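Local coordinates for thiamine pyrophosphokinase (PDB 1IG0), which transfers a pyrophosphate group from ATP to thiamine, making thiamine diphosphate and AMP as the only yeast enzyme able to do so, at residues T246-I256 with I304-L315. Numbering follows the deposited sequence.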
loop_
_atom_site.group_PDB
_atom_site.type_symbol
_atom_site.label_atom_id
_atom_site.label_comp_id
_atom_site.label_asym_id
_atom_site.label_seq_id
_atom_site.Cartn_x
_atom_site.Cartn_y
_atom_site.Cartn_z
ATOM N N THR B 246 -24.323 -6.714 3.313
ATOM C CA THR B 246 -23.720 -7.629 4.273
ATOM C C THR B 246 -22.198 -7.720 4.236
ATOM O O THR B 246 -21.563 -7.819 5.284
ATOM C CB THR B 246 -24.282 -9.060 4.096
ATOM O OG1 THR B 246 -25.712 -9.023 4.156
ATOM C CG2 THR B 246 -23.763 -9.984 5.194
ATOM N N CYS B 247 -21.614 -7.668 3.042
ATOM C CA CYS B 247 -20.166 -7.818 2.915
ATOM C C CYS B 247 -19.354 -6.631 2.408
ATOM O O CYS B 247 -18.126 -6.696 2.403
ATOM C CB CYS B 247 -19.866 -9.016 2.011
ATOM S SG CYS B 247 -20.905 -10.462 2.311
ATOM N N ILE B 248 -20.006 -5.553 1.989
ATOM C CA ILE B 248 -19.259 -4.416 1.457
ATOM C C ILE B 248 -19.272 -3.162 2.321
ATOM O O ILE B 248 -20.302 -2.782 2.875
ATOM C CB ILE B 248 -19.762 -4.046 0.040
ATOM C CG1 ILE B 248 -19.716 -5.283 -0.862
ATOM C CG2 ILE B 248 -18.905 -2.933 -0.554
ATOM C CD1 ILE B 248 -18.339 -5.927 -0.969
ATOM N N GLY B 249 -18.107 -2.529 2.422
ATOM C CA GLY B 249 -17.977 -1.309 3.194
ATOM C C GLY B 249 -17.756 -0.128 2.268
ATOM O O GLY B 249 -18.536 0.102 1.344
ATOM N N ASN B 250 -16.688 0.622 2.509
ATOM C CA ASN B 250 -16.372 1.777 1.680
ATOM C C ASN B 250 -15.573 1.359 0.449
ATOM O O ASN B 250 -15.307 0.176 0.239
ATOM C CB ASN B 250 -15.571 2.797 2.488
ATOM C CG ASN B 250 -16.328 3.301 3.699
ATOM O OD1 ASN B 250 -17.447 3.797 3.583
ATOM N ND2 ASN B 250 -15.719 3.181 4.871
ATOM N N CYS B 251 -15.192 2.340 -0.362
ATOM C CA CYS B 251 -14.416 2.081 -1.567
ATOM C C CYS B 251 -13.608 3.317 -1.911
ATOM O O CYS B 251 -13.872 4.403 -1.392
ATOM C CB CYS B 251 -15.335 1.725 -2.740
ATOM S SG CYS B 251 -16.416 3.059 -3.317
ATOM N N GLY B 252 -12.626 3.153 -2.788
ATOM C CA GLY B 252 -11.801 4.279 -3.174
ATOM C C GLY B 252 -11.339 4.208 -4.612
ATOM O O GLY B 252 -11.070 3.128 -5.138
ATOM N N LEU B 253 -11.266 5.368 -5.256
ATOM C CA LEU B 253 -10.810 5.461 -6.638
ATOM C C LEU B 253 -9.355 5.900 -6.536
ATOM O O LEU B 253 -9.069 7.047 -6.198
ATOM C CB LEU B 253 -11.646 6.489 -7.406
ATOM C CG LEU B 253 -13.067 6.050 -7.793
ATOM C CD1 LEU B 253 -13.877 5.693 -6.554
ATOM C CD2 LEU B 253 -13.745 7.167 -8.570
ATOM N N LEU B 254 -8.441 4.986 -6.843
ATOM C CA LEU B 254 -7.016 5.252 -6.699
ATOM C C LEU B 254 -6.196 5.347 -7.981
ATOM O O LEU B 254 -5.941 4.337 -8.637
ATOM C CB LEU B 254 -6.420 4.168 -5.803
ATOM C CG LEU B 254 -7.357 3.740 -4.665
ATOM C CD1 LEU B 254 -6.811 2.498 -3.976
ATOM C CD2 LEU B 254 -7.526 4.886 -3.672
ATOM N N PRO B 255 -5.763 6.566 -8.346
ATOM C CA PRO B 255 -4.960 6.780 -9.553
ATOM C C PRO B 255 -3.485 6.536 -9.238
ATOM O O PRO B 255 -2.648 7.425 -9.387
ATOM C CB PRO B 255 -5.252 8.235 -9.893
ATOM C CG PRO B 255 -5.319 8.861 -8.536
ATOM C CD PRO B 255 -6.169 7.858 -7.759
ATOM N N ILE B 256 -3.183 5.322 -8.794
ATOM C CA ILE B 256 -1.823 4.948 -8.439
ATOM C C ILE B 256 -0.952 4.838 -9.686
ATOM O O ILE B 256 -1.301 4.144 -10.635
ATOM C CB ILE B 256 -1.808 3.594 -7.695
ATOM C CG1 ILE B 256 -2.858 3.602 -6.582
ATOM C CG2 ILE B 256 -0.423 3.328 -7.109
ATOM C CD1 ILE B 256 -3.022 2.260 -5.880
ATOM N N ILE B 304 -7.847 2.996 -13.735
ATOM C CA ILE B 304 -7.540 3.360 -12.359
ATOM C C ILE B 304 -7.706 2.132 -11.479
ATOM O O ILE B 304 -8.299 1.136 -11.895
ATOM C CB ILE B 304 -8.473 4.468 -11.818
ATOM C CG1 ILE B 304 -9.902 3.938 -11.692
ATOM C CG2 ILE B 304 -8.424 5.684 -12.730
ATOM C CD1 ILE B 304 -10.777 4.778 -10.767
ATOM N N ILE B 305 -7.177 2.203 -10.264
ATOM C CA ILE B 305 -7.291 1.098 -9.325
ATOM C C ILE B 305 -8.441 1.390 -8.373
ATOM O O ILE B 305 -8.605 2.519 -7.914
ATOM C CB ILE B 305 -6.007 0.925 -8.490
ATOM C CG1 ILE B 305 -4.799 0.759 -9.418
ATOM C CG2 ILE B 305 -6.146 -0.280 -7.568
ATOM C CD1 ILE B 305 -4.892 -0.433 -10.361
ATOM N N LEU B 306 -9.241 0.370 -8.088
ATOM C CA LEU B 306 -10.366 0.519 -7.182
ATOM C C LEU B 306 -10.199 -0.462 -6.036
ATOM O O LEU B 306 -9.815 -1.615 -6.242
ATOM C CB LEU B 306 -11.682 0.228 -7.908
ATOM C CG LEU B 306 -12.967 0.397 -7.098
ATOM C CD1 LEU B 306 -13.241 1.872 -6.876
ATOM C CD2 LEU B 306 -14.120 -0.242 -7.842
ATOM N N ASN B 307 -10.456 0.006 -4.824
ATOM C CA ASN B 307 -10.373 -0.866 -3.671
ATOM C C ASN B 307 -11.774 -0.875 -3.087
ATOM O O ASN B 307 -12.409 0.173 -2.949
ATOM C CB ASN B 307 -9.354 -0.345 -2.649
ATOM C CG ASN B 307 -9.927 0.717 -1.733
ATOM O OD1 ASN B 307 -10.404 0.418 -0.636
ATOM N ND2 ASN B 307 -9.888 1.965 -2.180
ATOM N N VAL B 308 -12.273 -2.066 -2.788
ATOM C CA VAL B 308 -13.600 -2.201 -2.218
ATOM C C VAL B 308 -13.457 -2.897 -0.880
ATOM O O VAL B 308 -13.045 -4.056 -0.811
ATOM C CB VAL B 308 -14.529 -3.031 -3.131
ATOM C CG1 VAL B 308 -15.881 -3.227 -2.458
ATOM C CG2 VAL B 308 -14.700 -2.327 -4.470
ATOM N N GLU B 309 -13.780 -2.177 0.186
ATOM C CA GLU B 309 -13.681 -2.734 1.520
ATOM C C GLU B 309 -14.630 -3.911 1.651
ATOM O O GLU B 309 -15.792 -3.833 1.252
ATOM C CB GLU B 309 -14.014 -1.671 2.566
ATOM C CG GLU B 309 -14.139 -2.210 3.979
ATOM C CD GLU B 309 -14.326 -1.112 5.001
ATOM O OE1 GLU B 309 -15.097 -0.170 4.723
ATOM O OE2 GLU B 309 -13.710 -1.197 6.083
ATOM N N ILE B 310 -14.121 -5.007 2.197
ATOM C CA ILE B 310 -14.926 -6.202 2.388
ATOM C C ILE B 310 -14.914 -6.636 3.842
ATOM O O ILE B 310 -13.979 -6.343 4.590
ATOM C CB ILE B 310 -14.409 -7.383 1.538
ATOM C CG1 ILE B 310 -12.928 -7.626 1.837
ATOM C CG2 ILE B 310 -14.633 -7.102 0.065
ATOM C CD1 ILE B 310 -12.346 -8.841 1.145
ATOM N N PHE B 311 -15.974 -7.327 4.235
ATOM C CA PHE B 311 -16.104 -7.854 5.582
ATOM C C PHE B 311 -15.900 -9.349 5.380
ATOM O O PHE B 311 -16.851 -10.118 5.234
ATOM C CB PHE B 311 -17.497 -7.529 6.122
ATOM C CG PHE B 311 -17.793 -6.052 6.159
ATOM C CD1 PHE B 311 -19.053 -5.573 5.824
ATOM C CD2 PHE B 311 -16.804 -5.138 6.512
ATOM C CE1 PHE B 311 -19.323 -4.204 5.836
ATOM C CE2 PHE B 311 -17.063 -3.767 6.529
ATOM C CZ PHE B 311 -18.324 -3.301 6.189
ATOM N N VAL B 312 -14.628 -9.733 5.344
ATOM C CA VAL B 312 -14.192 -11.103 5.110
ATOM C C VAL B 312 -14.986 -12.233 5.760
ATOM O O VAL B 312 -15.269 -13.239 5.110
ATOM C CB VAL B 312 -12.705 -11.262 5.493
ATOM C CG1 VAL B 312 -12.249 -12.680 5.225
ATOM C CG2 VAL B 312 -11.860 -10.281 4.694
ATOM N N ASP B 313 -15.348 -12.079 7.029
ATOM C CA ASP B 313 -16.085 -13.130 7.727
ATOM C C ASP B 313 -17.530 -13.303 7.254
ATOM O O ASP B 313 -18.225 -14.217 7.697
ATOM C CB ASP B 313 -16.069 -12.866 9.235
ATOM C CG ASP B 313 -14.662 -12.770 9.793
ATOM O OD1 ASP B 313 -13.865 -13.708 9.579
ATOM O OD2 ASP B 313 -14.352 -11.755 10.453
ATOM N N LYS B 314 -17.972 -12.434 6.351
ATOM C CA LYS B 314 -19.337 -12.486 5.824
ATOM C C LYS B 314 -19.420 -13.058 4.408
ATOM O O LYS B 314 -20.475 -13.522 3.975
ATOM C CB LYS B 314 -19.948 -11.083 5.828
ATOM C CG LYS B 314 -20.557 -10.656 7.155
ATOM C CD LYS B 314 -19.595 -10.814 8.320
ATOM C CE LYS B 314 -20.280 -10.429 9.618
ATOM N NZ LYS B 314 -21.606 -11.100 9.734
ATOM N N LEU B 315 -18.298 -13.021 3.700
ATOM C CA LEU B 315 -18.205 -13.497 2.323
ATOM C C LEU B 315 -18.699 -14.915 2.030
ATOM O O LEU B 315 -19.516 -15.120 1.132
ATOM C CB LEU B 315 -16.753 -13.369 1.854
ATOM C CG LEU B 315 -16.379 -12.288 0.836
ATOM C CD1 LEU B 315 -17.322 -11.101 0.922
ATOM C CD2 LEU B 315 -14.942 -11.865 1.086
#
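CD1 of Ile304 lies against CB of Leu253 (3.9 Å) where strands 304-310 and 248-254 start to run antiparallel. In the large mixed sheet strand 225-230 flanks 304-310, while beyond 248-254 Cys251 and Leu253 share backbone hydrogen bonds with Asn288 and Ser285 of the thiamine pocket. Ile305 and Leu254 exchange two backbone hydrogen bonds, and the side chain of Ile256 crosses that of Ile305 at about a right angle. Leu306 runs alongside Leu253, their CD1 atoms 3.9 Å apart. Asn307 forms a second hydrogen-bonded antiparallel pair with Gly252; its CG sits between backbone N and carbonyl carbon (chi1 83°), which brings ND2 over the glycine and within 3.6 Å of CD1 of Leu254. Val308, on the same face as Leu306, meets CG2 of Ile248 through CG1 (3.6 Å).

A beta bulge at Gly249 and Asn250 shifts the register by one residue, and Glu309 grips it with three hydrogen bonds. Its N donates to Asn250 O, its O accepts from Gly249 N, and its carboxylate OE1 accepts from Asn250 N at 2.8 Å on the anti lone pair, nearly straight at 174°. Beyond it, Phe311 N donates a hydrogen bond to Cys247 O, while the ring turns its edge to Thr246 O, 3.4 Å from CD1. The backbone N-H of Asn250, turned out of the regular strand pairing by the bulge, is thus satisfied by a carboxylate, whose negative charge is probably eased by a long, weak ion pair with Arg195 of the second subunit.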